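Long-range contacts in cytochrome P450 (Bacillus megaterium, PDB 5L92), which binds heme and corticosterone and probably acts as a monooxygenase that hydroxylates steroids: residues A[126-135]-A[395-404]; A[258-269]-A[370-378]. All blocks are in the same frame, centred on the assembly; numbering follows the deposited sequence.

Interaction 1: residues A[126-135]-A[395-404]; sequences VEHLEDIDIV and LKELLIRKNV
D133 OD1 takes two backbone N-H groups, from L398 N across the contact at 2.9 Å and from V135 N in its own segment at 3.0 Å. They come from opposite faces of the carboxylate plane. D133 is the N-cap of helix 134-139, so one oxygen both caps the helix and ties its start to L398, just before strand 399-401. Strands 131-133 and 399-401 form an antiparallel pair in a small three-stranded sheet of the P450 fold, with 131-133 at its edge. Between these two strands I132 and I400 are the hydrogen-bonded pair, joined N to O both ways.

On the face of D133 and L399, D131 meets R401 side-on. R401 NE binds D131 OD1 and R401 NH2 binds D131 OD2, both on syn lone pairs, with the two flat groups only 8° apart. The guanidinium reaches there through a bend at chi3 (-67°). A leucine in place of R401 would probably leave the D131 carboxylate without its charged mate and freer to turn.

On the face of I132 and I400, I400 CG1 meets I134 CG1, from the start of the helix, at 3.6 Å, and helix 247-260 lies against I134. Beyond the strand, the K402 chain runs extended to the 126-129 turn. Its NZ donates to V126 O at 2.9 Å, which L129 N meets from the opposite face of the carbonyl plane.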
loop_
_atom_site.group_PDB
_atom_site.type_symbol
_atom_site.label_atom_id
_atom_site.label_comp_id
_atom_site.label_asym_id
_atom_site.label_seq_id
_atom_site.Cartn_x
_atom_site.Cartn_y
_atom_site.Cartn_z
ATOM N N VAL A 126 13.004 -0.400 -22.180
ATOM C CA VAL A 126 12.677 0.955 -22.601
ATOM C C VAL A 126 13.930 1.797 -22.839
ATOM O O VAL A 126 13.838 3.019 -22.966
ATOM C CB VAL A 126 11.711 1.635 -21.601
ATOM C CG1 VAL A 126 10.334 0.942 -21.634
ATOM C CG2 VAL A 126 12.266 1.622 -20.198
ATOM N N GLU A 127 15.105 1.144 -22.934
ATOM C CA GLU A 127 16.355 1.830 -23.256
ATOM C C GLU A 127 16.203 2.704 -24.496
ATOM O O GLU A 127 16.833 3.760 -24.594
ATOM C CB GLU A 127 17.475 0.781 -23.437
ATOM C CG GLU A 127 18.890 1.303 -23.699
ATOM C CD GLU A 127 19.529 1.974 -22.489
ATOM O OE1 GLU A 127 19.100 1.676 -21.349
ATOM O OE2 GLU A 127 20.463 2.796 -22.676
ATOM N N HIS A 128 15.356 2.295 -25.447
ATOM C CA HIS A 128 15.186 3.053 -26.690
ATOM C C HIS A 128 14.311 4.305 -26.562
ATOM O O HIS A 128 14.368 5.166 -27.450
ATOM C CB HIS A 128 14.608 2.140 -27.781
ATOM C CG HIS A 128 13.175 1.736 -27.564
ATOM N ND1 HIS A 128 12.804 0.755 -26.670
ATOM C CD2 HIS A 128 12.026 2.163 -28.143
ATOM C CE1 HIS A 128 11.491 0.598 -26.697
ATOM N NE2 HIS A 128 10.994 1.440 -27.583
ATOM N N LEU A 129 13.512 4.446 -25.501
ATOM C CA LEU A 129 12.666 5.632 -25.347
ATOM C C LEU A 129 13.430 6.751 -24.637
ATOM O O LEU A 129 14.150 6.515 -23.668
ATOM C CB LEU A 129 11.393 5.286 -24.573
ATOM C CG LEU A 129 10.530 4.136 -25.132
ATOM C CD1 LEU A 129 9.370 3.794 -24.179
ATOM C CD2 LEU A 129 9.973 4.431 -26.520
ATOM N N GLU A 130 13.294 7.961 -25.149
ATOM C CA GLU A 130 13.856 9.123 -24.462
ATOM C C GLU A 130 12.963 9.535 -23.290
ATOM O O GLU A 130 13.456 10.018 -22.271
ATOM C CB GLU A 130 14.035 10.268 -25.470
ATOM C CG GLU A 130 14.699 11.575 -24.912
ATOM C CD GLU A 130 16.180 11.380 -24.460
ATOM O OE1 GLU A 130 16.791 10.327 -24.790
ATOM O OE2 GLU A 130 16.738 12.288 -23.771
ATOM N N ASP A 131 11.660 9.309 -23.411
ATOM C CA ASP A 131 10.659 9.665 -22.414
ATOM C C ASP A 131 9.931 8.394 -21.996
ATOM O O ASP A 131 9.450 7.650 -22.853
ATOM C CB ASP A 131 9.657 10.685 -22.980
ATOM C CG ASP A 131 10.281 12.056 -23.248
ATOM O OD1 ASP A 131 11.242 12.435 -22.550
ATOM O OD2 ASP A 131 9.796 12.767 -24.162
ATOM N N ILE A 132 9.861 8.133 -20.689
ATOM C CA ILE A 132 9.238 6.910 -20.191
ATOM C C ILE A 132 8.225 7.222 -19.093
ATOM O O ILE A 132 8.329 8.214 -18.374
ATOM C CB ILE A 132 10.277 5.907 -19.658
ATOM C CG1 ILE A 132 11.118 6.550 -18.564
ATOM C CG2 ILE A 132 11.183 5.417 -20.799
ATOM C CD1 ILE A 132 12.083 5.600 -17.904
ATOM N N ASP A 133 7.260 6.328 -18.950
ATOM C CA ASP A 133 6.280 6.380 -17.867
ATOM C C ASP A 133 6.805 5.528 -16.712
ATOM O O ASP A 133 6.741 4.298 -16.754
ATOM C CB ASP A 133 4.928 5.907 -18.382
ATOM C CG ASP A 133 3.817 5.986 -17.326
ATOM O OD1 ASP A 133 4.081 6.342 -16.174
ATOM O OD2 ASP A 133 2.675 5.678 -17.661
ATOM N N ILE A 134 7.337 6.177 -15.677
ATOM C CA ILE A 134 7.874 5.472 -14.509
ATOM C C ILE A 134 6.887 4.399 -14.042
ATOM O O ILE A 134 7.288 3.315 -13.588
ATOM C CB ILE A 134 8.187 6.440 -13.359
ATOM C CG1 ILE A 134 9.283 7.442 -13.739
ATOM C CG2 ILE A 134 8.625 5.692 -12.128
ATOM C CD1 ILE A 134 10.494 6.827 -14.357
ATOM N N VAL A 135 5.593 4.699 -14.136
ATOM C CA VAL A 135 4.577 3.809 -13.580
ATOM C C VAL A 135 4.423 2.583 -14.470
ATOM O O VAL A 135 4.735 1.458 -14.067
ATOM C CB VAL A 135 3.234 4.558 -13.388
ATOM C CG1 VAL A 135 2.126 3.584 -13.044
ATOM C CG2 VAL A 135 3.332 5.633 -12.278
ATOM N N LEU A 395 0.001 8.145 -8.207
ATOM C CA LEU A 395 -0.268 8.621 -9.551
ATOM C C LEU A 395 -0.493 7.459 -10.505
ATOM O O LEU A 395 0.122 6.411 -10.382
ATOM C CB LEU A 395 0.888 9.473 -10.036
ATOM C CG LEU A 395 1.197 10.636 -9.108
ATOM C CD1 LEU A 395 2.418 11.356 -9.643
ATOM C CD2 LEU A 395 0.003 11.610 -8.990
ATOM N N LYS A 396 -1.344 7.688 -11.495
ATOM C CA LYS A 396 -1.624 6.678 -12.506
ATOM C C LYS A 396 -0.551 6.612 -13.584
ATOM O O LYS A 396 -0.389 5.564 -14.227
ATOM C CB LYS A 396 -2.971 6.974 -13.149
ATOM C CG LYS A 396 -4.144 7.044 -12.107
ATOM C CD LYS A 396 -5.401 7.672 -12.676
ATOM C CE LYS A 396 -5.859 6.981 -13.938
ATOM N NZ LYS A 396 -5.894 5.495 -13.790
ATOM N N GLU A 397 0.152 7.721 -13.820
ATOM C CA GLU A 397 1.255 7.776 -14.767
ATOM C C GLU A 397 2.249 8.820 -14.256
ATOM O O GLU A 397 1.915 9.661 -13.424
ATOM C CB GLU A 397 0.772 8.086 -16.197
ATOM C CG GLU A 397 0.092 9.449 -16.410
ATOM C CD GLU A 397 0.242 9.971 -17.879
ATOM O OE1 GLU A 397 -0.078 9.209 -18.826
ATOM O OE2 GLU A 397 0.710 11.132 -18.072
ATOM N N LEU A 398 3.490 8.739 -14.734
ATOM C CA LEU A 398 4.504 9.709 -14.320
ATOM C C LEU A 398 5.548 9.794 -15.440
ATOM O O LEU A 398 6.535 9.052 -15.451
ATOM C CB LEU A 398 5.099 9.309 -12.978
ATOM C CG LEU A 398 6.216 10.168 -12.373
ATOM C CD1 LEU A 398 5.871 11.594 -12.339
ATOM C CD2 LEU A 398 6.502 9.736 -10.977
ATOM N N LEU A 399 5.299 10.686 -16.398
ATOM C CA LEU A 399 6.139 10.760 -17.589
ATOM C C LEU A 399 7.398 11.547 -17.286
ATOM O O LEU A 399 7.335 12.711 -16.865
ATOM C CB LEU A 399 5.391 11.374 -18.767
ATOM C CG LEU A 399 4.110 10.611 -19.118
ATOM C CD1 LEU A 399 3.421 11.210 -20.345
ATOM C CD2 LEU A 399 4.391 9.136 -19.309
ATOM N N ILE A 400 8.540 10.898 -17.510
ATOM C CA ILE A 400 9.855 11.451 -17.242
ATOM C C ILE A 400 10.684 11.440 -18.529
ATOM O O ILE A 400 10.609 10.494 -19.319
ATOM C CB ILE A 400 10.545 10.643 -16.122
ATOM C CG1 ILE A 400 9.820 10.829 -14.787
ATOM C CG2 ILE A 400 12.000 10.966 -16.033
ATOM C CD1 ILE A 400 9.845 12.186 -14.213
ATOM N N ARG A 401 11.494 12.465 -18.704
ATOM C CA ARG A 401 12.432 12.594 -19.783
ATOM C C ARG A 401 13.803 12.267 -19.180
ATOM O O ARG A 401 14.205 12.834 -18.207
ATOM C CB ARG A 401 12.395 13.989 -20.369
ATOM C CG ARG A 401 13.538 14.329 -21.288
ATOM C CD ARG A 401 13.224 15.371 -22.321
ATOM N NE ARG A 401 12.262 14.884 -23.253
ATOM C CZ ARG A 401 11.797 15.575 -24.253
ATOM N NH1 ARG A 401 12.214 16.771 -24.475
ATOM N NH2 ARG A 401 10.928 15.051 -25.036
ATOM N N LYS A 402 14.506 11.320 -19.773
ATOM C CA LYS A 402 15.804 10.867 -19.285
ATOM C C LYS A 402 16.941 11.853 -19.361
ATOM O O LYS A 402 17.736 11.898 -18.504
ATOM C CB LYS A 402 16.251 9.646 -20.017
ATOM C CG LYS A 402 15.426 8.437 -19.806
ATOM C CD LYS A 402 15.681 7.474 -20.912
ATOM C CE LYS A 402 15.122 6.123 -20.640
ATOM N NZ LYS A 402 15.338 5.261 -21.804
ATOM N N ASN A 403 16.987 12.630 -20.406
ATOM C CA ASN A 403 18.022 13.612 -20.608
ATOM C C ASN A 403 19.446 13.089 -20.677
ATOM O O ASN A 403 20.353 13.698 -20.164
ATOM C CB ASN A 403 17.926 14.703 -19.565
ATOM C CG ASN A 403 16.756 15.589 -19.782
ATOM O OD1 ASN A 403 16.555 16.121 -20.847
ATOM N ND2 ASN A 403 15.955 15.699 -18.789
ATOM N N VAL A 404 19.633 11.964 -21.322
ATOM C CA VAL A 404 20.952 11.440 -21.491
ATOM C C VAL A 404 21.580 12.196 -22.658
ATOM O O VAL A 404 22.576 12.863 -22.508
ATOM C CB VAL A 404 20.946 9.991 -21.839
ATOM C CG1 VAL A 404 20.452 9.178 -20.708
ATOM C CG2 VAL A 404 20.138 9.775 -23.063
#

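Interaction 2: residues A[258-269]-A[370-378]; sequences LMEDKASFERLK and IDRYPQMDW
M259 and W378 meet with the methionine over the indole. M259 CB lies above the six-membered ring in a CH-pi contact, 3.5 Å from its centroid and 21° off the normal. M259 SD stands farther off, above the five-membered ring of W378, in a Met-aromatic contact. The M259 chain bends at chi2 (-64°) and again at chi3. This carries the methyl away from the indole, and M259 CE packs on M376 CG at 3.8 Å. The two methionines cross at about a right angle.

M259 CE also lies over one face of the F265 ring, near its rim. K269 CE covers the centre of the opposite face, so the phenyl is sandwiched between two aliphatic groups. CZ of this ring lies 4.0 Å from M376 CE.

These side chains join the end of helix 247-260 and helix 262-270 to the end of helix 355-372 and strand 377-378, in the helical part of the P450 fold. I370, on helix 355-372, is a knob in a hole made by L258, F265, L268 and K269. I370 crosses L268 at about a right angle, CD1 to CD2 3.6 Å. Its CG2 reaches K269 CG, and I370 and F265 run past each other in opposite directions.

Two lysines add polar ties. K269 bends at chi3 (-70°), and its NZ donates to P374 O at 2.8 Å while also pairing with E266 OE2. K262 crosses D377 at about a right angle. K262 NZ meets D377 OD1 from above the carboxylate plane at 2.8 Å, and its second acceptor is M259 O, reached in the carbonyl plane.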
loop_
_atom_site.group_PDB
_atom_site.type_symbol
_atom_site.label_atom_id
_atom_site.label_comp_id
_atom_site.label_asym_id
_atom_site.label_seq_id
_atom_site.Cartn_x
_atom_site.Cartn_y
_atom_site.Cartn_z
ATOM N N LEU A 258 11.381 13.812 -5.661
ATOM C CA LEU A 258 12.721 14.241 -6.043
ATOM C C LEU A 258 12.687 15.217 -7.203
ATOM O O LEU A 258 13.552 16.100 -7.299
ATOM C CB LEU A 258 13.609 13.022 -6.370
ATOM C CG LEU A 258 13.870 12.090 -5.197
ATOM C CD1 LEU A 258 14.556 10.838 -5.673
ATOM C CD2 LEU A 258 14.647 12.696 -4.033
ATOM N N MET A 259 11.693 15.088 -8.076
ATOM C CA MET A 259 11.486 16.040 -9.152
ATOM C C MET A 259 10.871 17.341 -8.651
ATOM O O MET A 259 11.177 18.418 -9.180
ATOM C CB MET A 259 10.607 15.421 -10.230
ATOM C CG MET A 259 11.256 14.193 -10.949
ATOM S SD MET A 259 12.746 14.534 -11.891
ATOM C CE MET A 259 13.977 14.159 -10.658
ATOM N N GLU A 260 9.979 17.253 -7.667
ATOM C CA GLU A 260 9.417 18.454 -7.071
ATOM C C GLU A 260 10.506 19.296 -6.421
ATOM O O GLU A 260 10.508 20.514 -6.569
ATOM C CB GLU A 260 8.352 18.073 -6.037
ATOM C CG GLU A 260 7.487 19.214 -5.591
ATOM C CD GLU A 260 6.221 18.714 -4.869
ATOM O OE1 GLU A 260 6.288 17.704 -4.111
ATOM O OE2 GLU A 260 5.158 19.310 -5.105
ATOM N N ASP A 261 11.422 18.667 -5.670
ATOM C CA ASP A 261 12.498 19.382 -4.952
ATOM C C ASP A 261 13.866 18.937 -5.467
ATOM O O ASP A 261 14.496 18.012 -4.929
ATOM C CB ASP A 261 12.444 19.178 -3.439
ATOM C CG ASP A 261 13.614 19.853 -2.737
ATOM O OD1 ASP A 261 14.225 20.742 -3.358
ATOM O OD2 ASP A 261 13.899 19.519 -1.568
ATOM N N LYS A 262 14.351 19.650 -6.478
ATOM C CA LYS A 262 15.625 19.291 -7.082
ATOM C C LYS A 262 16.794 19.427 -6.122
ATOM O O LYS A 262 17.799 18.727 -6.305
ATOM C CB LYS A 262 15.856 20.131 -8.338
ATOM C CG LYS A 262 14.824 19.853 -9.405
ATOM C CD LYS A 262 14.847 18.394 -9.802
ATOM C CE LYS A 262 14.401 18.224 -11.247
ATOM N NZ LYS A 262 13.120 18.988 -11.501
ATOM N N ALA A 263 16.699 20.265 -5.087
ATOM C CA ALA A 263 17.804 20.297 -4.126
ATOM C C ALA A 263 17.945 18.956 -3.410
ATOM O O ALA A 263 19.064 18.519 -3.143
ATOM C CB ALA A 263 17.643 21.426 -3.104
ATOM N N SER A 264 16.822 18.295 -3.075
ATOM C CA SER A 264 16.899 16.949 -2.498
ATOM C C SER A 264 17.521 15.967 -3.479
ATOM O O SER A 264 18.386 15.173 -3.112
ATOM C CB SER A 264 15.506 16.450 -2.078
ATOM O OG SER A 264 15.017 17.151 -0.945
ATOM N N PHE A 265 17.080 16.010 -4.731
ATOM C CA PHE A 265 17.624 15.145 -5.760
ATOM C C PHE A 265 19.128 15.371 -5.949
ATOM O O PHE A 265 19.900 14.413 -6.047
ATOM C CB PHE A 265 16.842 15.386 -7.051
ATOM C CG PHE A 265 17.199 14.456 -8.185
ATOM C CD1 PHE A 265 17.309 13.115 -7.989
ATOM C CD2 PHE A 265 17.377 14.940 -9.461
ATOM C CE1 PHE A 265 17.610 12.266 -9.038
ATOM C CE2 PHE A 265 17.662 14.083 -10.508
ATOM C CZ PHE A 265 17.790 12.753 -10.287
ATOM N N GLU A 266 19.578 16.636 -5.982
ATOM C CA GLU A 266 21.012 16.857 -6.177
ATOM C C GLU A 266 21.797 16.321 -4.996
ATOM O O GLU A 266 22.907 15.820 -5.157
ATOM C CB GLU A 266 21.342 18.348 -6.386
ATOM C CG GLU A 266 20.782 18.948 -7.650
ATOM C CD GLU A 266 21.030 18.094 -8.870
ATOM O OE1 GLU A 266 22.200 17.905 -9.235
ATOM O OE2 GLU A 266 20.054 17.602 -9.473
ATOM N N ARG A 267 21.222 16.381 -3.804
ATOM C CA ARG A 267 21.968 15.925 -2.654
ATOM C C ARG A 267 22.036 14.406 -2.628
ATOM O O ARG A 267 23.096 13.818 -2.386
ATOM C CB ARG A 267 21.341 16.486 -1.390
ATOM C CG ARG A 267 22.116 16.028 -0.185
ATOM C CD ARG A 267 21.684 16.673 1.099
ATOM N NE ARG A 267 22.425 16.046 2.182
ATOM C CZ ARG A 267 22.015 15.963 3.438
ATOM N NH1 ARG A 267 20.843 16.486 3.805
ATOM N NH2 ARG A 267 22.789 15.342 4.319
ATOM N N LEU A 268 20.914 13.751 -2.913
ATOM C CA LEU A 268 20.891 12.299 -2.989
ATOM C C LEU A 268 21.950 11.768 -3.949
ATOM O O LEU A 268 22.622 10.776 -3.654
ATOM C CB LEU A 268 19.486 11.846 -3.416
ATOM C CG LEU A 268 19.253 10.338 -3.410
ATOM C CD1 LEU A 268 19.498 9.759 -2.029
ATOM C CD2 LEU A 268 17.796 10.079 -3.853
ATOM N N LYS A 269 22.104 12.405 -5.107
ATOM C CA LYS A 269 23.120 11.988 -6.069
ATOM C C LYS A 269 24.521 12.140 -5.516
ATOM O O LYS A 269 25.387 11.300 -5.795
ATOM C CB LYS A 269 22.989 12.779 -7.364
ATOM C CG LYS A 269 21.827 12.319 -8.193
ATOM C CD LYS A 269 21.696 13.088 -9.507
ATOM C CE LYS A 269 21.246 14.514 -9.271
ATOM N NZ LYS A 269 21.220 15.277 -10.560
ATOM N N ILE A 370 18.272 6.273 -10.479
ATOM C CA ILE A 370 19.030 7.485 -10.218
ATOM C C ILE A 370 20.430 7.360 -10.800
ATOM O O ILE A 370 20.991 8.333 -11.311
ATOM C CB ILE A 370 19.052 7.771 -8.702
ATOM C CG1 ILE A 370 17.639 8.108 -8.224
ATOM C CG2 ILE A 370 20.007 8.889 -8.388
ATOM C CD1 ILE A 370 17.495 7.986 -6.728
ATOM N N ASP A 371 21.009 6.158 -10.758
ATOM C CA ASP A 371 22.375 5.978 -11.250
ATOM C C ASP A 371 22.435 6.122 -12.764
ATOM O O ASP A 371 23.407 6.656 -13.302
ATOM C CB ASP A 371 22.911 4.609 -10.821
ATOM C CG ASP A 371 24.389 4.433 -11.153
ATOM O OD1 ASP A 371 25.248 4.916 -10.377
ATOM O OD2 ASP A 371 24.680 3.830 -12.202
ATOM N N ARG A 372 21.406 5.680 -13.452
ATOM C CA ARG A 372 21.333 5.761 -14.891
ATOM C C ARG A 372 20.893 7.061 -15.476
ATOM O O ARG A 372 21.350 7.414 -16.504
ATOM C CB ARG A 372 20.369 4.717 -15.437
ATOM C CG ARG A 372 20.717 3.302 -15.072
ATOM C CD ARG A 372 20.489 2.365 -16.204
ATOM N NE ARG A 372 20.607 0.985 -15.807
ATOM C CZ ARG A 372 20.204 -0.016 -16.558
ATOM N NH1 ARG A 372 19.674 0.218 -17.720
ATOM N NH2 ARG A 372 20.352 -1.242 -16.151
ATOM N N TYR A 373 19.977 7.750 -14.835
ATOM C CA TYR A 373 19.437 8.985 -15.361
ATOM C C TYR A 373 19.498 10.168 -14.382
ATOM O O TYR A 373 18.510 10.691 -13.963
ATOM C CB TYR A 373 18.007 8.734 -15.851
ATOM C CG TYR A 373 17.852 7.472 -16.657
ATOM C CD1 TYR A 373 18.542 7.301 -17.818
ATOM C CD2 TYR A 373 17.021 6.452 -16.252
ATOM C CE1 TYR A 373 18.423 6.169 -18.545
ATOM C CE2 TYR A 373 16.895 5.309 -16.988
ATOM C CZ TYR A 373 17.613 5.178 -18.122
ATOM O OH TYR A 373 17.525 4.076 -18.867
ATOM N N PRO A 374 20.777 10.576 -14.070
ATOM C CA PRO A 374 20.864 11.683 -13.118
ATOM C C PRO A 374 20.308 13.041 -13.547
ATOM O O PRO A 374 20.094 13.853 -12.717
ATOM C CB PRO A 374 22.348 11.812 -12.843
ATOM C CG PRO A 374 23.012 11.302 -14.016
ATOM C CD PRO A 374 22.200 10.173 -14.443
ATOM N N GLN A 375 20.095 13.242 -14.825
ATOM C CA GLN A 375 19.586 14.472 -15.315
ATOM C C GLN A 375 18.111 14.379 -15.674
ATOM O O GLN A 375 17.601 15.218 -16.355
ATOM C CB GLN A 375 20.411 14.940 -16.492
ATOM C CG GLN A 375 21.872 15.145 -16.203
ATOM C CD GLN A 375 22.111 15.923 -14.936
ATOM O OE1 GLN A 375 21.629 17.039 -14.775
ATOM N NE2 GLN A 375 22.838 15.335 -14.023
ATOM N N MET A 376 17.439 13.359 -15.186
ATOM C CA MET A 376 16.034 13.181 -15.441
ATOM C C MET A 376 15.159 14.343 -14.961
ATOM O O MET A 376 15.452 14.990 -14.008
ATOM C CB MET A 376 15.531 11.842 -14.877
ATOM C CG MET A 376 15.052 11.833 -13.445
ATOM S SD MET A 376 14.409 10.265 -12.851
ATOM C CE MET A 376 15.769 9.697 -11.959
ATOM N N ASP A 377 14.086 14.586 -15.676
ATOM C CA ASP A 377 13.148 15.627 -15.332
ATOM C C ASP A 377 11.801 15.335 -15.950
ATOM O O ASP A 377 11.659 14.435 -16.726
ATOM C CB ASP A 377 13.684 16.990 -15.752
ATOM C CG ASP A 377 13.148 18.151 -14.896
ATOM O OD1 ASP A 377 12.370 17.968 -13.994
ATOM O OD2 ASP A 377 13.519 19.262 -15.156
ATOM N N TRP A 378 10.812 16.109 -15.567
ATOM C CA TRP A 378 9.501 15.944 -16.097
ATOM C C TRP A 378 9.560 16.007 -17.603
ATOM O O TRP A 378 10.250 16.798 -18.147
ATOM C CB TRP A 378 8.553 17.043 -15.635
ATOM C CG TRP A 378 8.665 17.524 -14.267
ATOM C CD1 TRP A 378 9.260 18.632 -13.880
ATOM C CD2 TRP A 378 8.106 16.945 -13.103
ATOM N NE1 TRP A 378 9.155 18.787 -12.562
ATOM C CE2 TRP A 378 8.433 17.761 -12.053
ATOM C CE3 TRP A 378 7.368 15.813 -12.852
ATOM C CZ2 TRP A 378 8.062 17.484 -10.777
ATOM C CZ3 TRP A 378 7.011 15.548 -11.614
ATOM C CH2 TRP A 378 7.343 16.369 -10.582
#

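Interactions 1 and 2 share one small antiparallel sheet, in which strand 399-401 lies between 131-133 and 377-378. Their centres are 14 Å apart. R401 N probably donates to D377 O at 2.8 Å, so the strand that pairs with 131-133 on one edge pairs with 377-378 on the other. A second probable bond, N403 ND2 to Q375 O at 3.0 Å, joins N403, near the end of the ordered chain, to the turn after helix 355-372. I400 also touches M259 and M376. Both contacts lie away from the heme and corticosterone sites. The side chain of V135, in interaction 1, is about 14 Å from the heme.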